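Local coordinates for protein myosin regulatory light chain, striated adductor muscle (PDB 1WDC) that serves as the regulatory light chain of molluscan muscle myosin, a calcium-binding subunit responsible for calcium-dependent control of the myosin Mg-ATPase, at residues D28-R31 / V35-E38. Numbering follows the deposited sequence.
Sequences DVDR and VSKE. With MG (magnesium ion), chain D.
The start of an EF-hand loop at Asp28 lies beside its later part at Val35, their CA atoms 5.2 Å apart, with Asp28 leaving helix 14-27, a type I turn running from Asp28 to Arg31, and Ser36 at the N-cap position of helix 37-47. Direct contact is slight: CG2 of Val35 packs alongside the aliphatic start of Asp28, 4.2 Å from its CB. From this buried position Val35 also touches Phe24 and Ile27 of the incoming helix and Ile40 of the outgoing one, and its backbone is hydrogen-bonded to that of Leu67, between helices 53-60 and 69-79, the pairing of loops usual in an EF-hand pair.

A magnesium ion, held in a site predicted to bind calcium, gathers the carboxylates of 28-31. Asp28 extends its carboxylate anti to the backbone N (chi1 175°), which carries OD1 to 2.4 Å from the magnesium, while OD2 is hydrogen-bonded to the backbone N of Gly33. Asp30 folds its carboxylate back over its own main chain (chi1 64°) and binds with one oxygen, OD1 lying 2.4 Å from the magnesium and OD2 3.1 Å from it. Asp32, the carbonyl O of Phe34 and Asp39 complete the protein ligands; the clustered negative charge is probably offset only in part by the divalent cation.

Segment 35-38 reaches the ion indirectly, through a water that is itself a magnesium ligand, at 2.4 Å. This water donates a hydrogen bond to Asp30 OD2 over 2.9 Å. It is also hydrogen-bonded to Ser36 OG, 2.5 Å away.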
ATOM      1  N   ASP B  28       4.584  34.620 -26.911  1.00 31.64           N
ATOM      2  CA  ASP B  28       5.260  35.902 -27.025  1.00 35.98           C
ATOM      3  C   ASP B  28       4.711  36.718 -28.195  1.00 39.67           C
ATOM      4  O   ASP B  28       5.429  37.081 -29.132  1.00 41.50           O
ATOM      5  CB  ASP B  28       6.762  35.698 -27.175  1.00 34.56           C
ATOM      6  CG  ASP B  28       7.490  36.984 -27.414  1.00 34.63           C
ATOM      7  OD1 ASP B  28       7.018  38.026 -26.926  1.00 30.45           O
ATOM      8  OD2 ASP B  28       8.429  36.970 -28.222  1.00 37.47           O
ATOM      9  N   VAL B  29       3.472  37.158 -28.029  1.00 43.96           N
ATOM     10  CA  VAL B  29       2.648  37.585 -29.151  1.00 47.14           C
ATOM     11  C   VAL B  29       3.283  38.709 -29.991  1.00 46.97           C
ATOM     12  O   VAL B  29       3.334  38.603 -31.225  1.00 44.94           O
ATOM     13  CB  VAL B  29       1.218  37.964 -28.650  1.00 47.73           C
ATOM     14  CG1 VAL B  29       0.440  38.664 -29.742  1.00 49.63           C
ATOM     15  CG2 VAL B  29       0.459  36.694 -28.221  1.00 43.83           C
ATOM     16  N   ASP B  30       4.000  39.607 -29.314  1.00 47.60           N
ATOM     17  CA  ASP B  30       4.570  40.800 -29.942  1.00 48.93           C
ATOM     18  C   ASP B  30       6.032  40.643 -30.433  1.00 48.68           C
ATOM     19  O   ASP B  30       6.673  41.628 -30.833  1.00 47.70           O
ATOM     20  CB  ASP B  30       4.438  41.989 -28.971  1.00 46.02           C
ATOM     21  CG  ASP B  30       5.247  41.801 -27.702  1.00 48.07           C
ATOM     22  OD1 ASP B  30       6.219  41.034 -27.744  1.00 51.05           O
ATOM     23  OD2 ASP B  30       4.976  42.477 -26.688  1.00 47.84           O
ATOM     24  N   ARG B  31       6.445  39.388 -30.590  1.00 50.69           N
ATOM     25  CA  ARG B  31       7.848  38.960 -30.563  1.00 51.28           C
ATOM     26  C   ARG B  31       8.943  39.946 -30.199  1.00 47.30           C
ATOM     27  O   ARG B  31       9.810  40.240 -31.004  1.00 48.36           O
ATOM     28  CB  ARG B  31       8.224  38.226 -31.855  1.00 59.41           C
ATOM     29  CG  ARG B  31       7.657  38.792 -33.136  1.00 69.82           C
ATOM     30  CD  ARG B  31       8.695  39.643 -33.887  1.00 78.94           C
ATOM     31  NE  ARG B  31       9.878  38.903 -34.337  1.00 83.15           N
ATOM     32  CZ  ARG B  31      11.125  39.359 -34.226  1.00 87.01           C
ATOM     33  NH1 ARG B  31      11.373  40.441 -33.499  1.00 87.51           N
ATOM     34  NH2 ARG B  31      12.138  38.690 -34.772  1.00 90.29           N
ATOM     35  N   VAL B  35       7.686  37.724 -22.172  1.00 34.37           N
ATOM     36  CA  VAL B  35       6.256  37.516 -22.163  1.00 31.92           C
ATOM     37  C   VAL B  35       5.724  38.529 -21.129  1.00 32.68           C
ATOM     38  O   VAL B  35       6.310  38.676 -20.049  1.00 33.56           O
ATOM     39  CB  VAL B  35       5.925  35.986 -21.830  1.00 29.58           C
ATOM     40  CG1 VAL B  35       4.454  35.791 -21.547  1.00 23.38           C
ATOM     41  CG2 VAL B  35       6.317  35.103 -23.004  1.00 20.11           C
ATOM     42  N   SER B  36       4.808  39.402 -21.571  1.00 33.47           N
ATOM     43  CA  SER B  36       4.163  40.410 -20.688  1.00 33.87           C
ATOM     44  C   SER B  36       2.733  40.011 -20.293  1.00 31.84           C
ATOM     45  O   SER B  36       2.171  39.068 -20.855  1.00 33.12           O
ATOM     46  CB  SER B  36       4.138  41.759 -21.393  1.00 30.12           C
ATOM     47  OG  SER B  36       3.771  41.594 -22.756  1.00 28.86           O
ATOM     48  N   LYS B  37       2.097  40.791 -19.425  1.00 31.49           N
ATOM     49  CA  LYS B  37       0.712  40.498 -19.091  1.00 34.01           C
ATOM     50  C   LYS B  37      -0.151  40.660 -20.331  1.00 32.90           C
ATOM     51  O   LYS B  37      -1.112  39.928 -20.522  1.00 36.87           O
ATOM     52  CB  LYS B  37       0.180  41.398 -17.962  1.00 36.56           C
ATOM     53  CG  LYS B  37      -1.235  41.010 -17.483  1.00 40.78           C
ATOM     54  CD  LYS B  37      -1.598  41.576 -16.124  1.00 39.44           C
ATOM     55  CE  LYS B  37      -1.839  43.061 -16.195  1.00 45.32           C
ATOM     56  NZ  LYS B  37      -2.031  43.680 -14.829  1.00 50.23           N
ATOM     57  N   GLU B  38       0.303  41.506 -21.241  1.00 33.20           N
ATOM     58  CA  GLU B  38      -0.447  41.851 -22.426  1.00 29.89           C
ATOM     59  C   GLU B  38      -0.420  40.701 -23.415  1.00 27.21           C
ATOM     60  O   GLU B  38      -1.365  40.513 -24.147  1.00 29.58           O
ATOM     61  CB  GLU B  38       0.162  43.109 -23.072  1.00 32.63           C
ATOM     62  CG  GLU B  38      -0.063  44.411 -22.307  1.00 35.74           C
ATOM     63  CD  GLU B  38       0.730  44.511 -21.003  1.00 40.65           C
ATOM     64  OE1 GLU B  38       1.957  44.244 -21.033  1.00 41.39           O
ATOM     65  OE2 GLU B  38       0.135  44.922 -19.963  1.00 40.28           O
TER
HETATM   66 MG    MG D 502       6.494  40.000 -25.617  1.00 25.62          MG
HETATM   67  O   HOH W   1       5.910  41.733 -24.040  1.00 32.94           O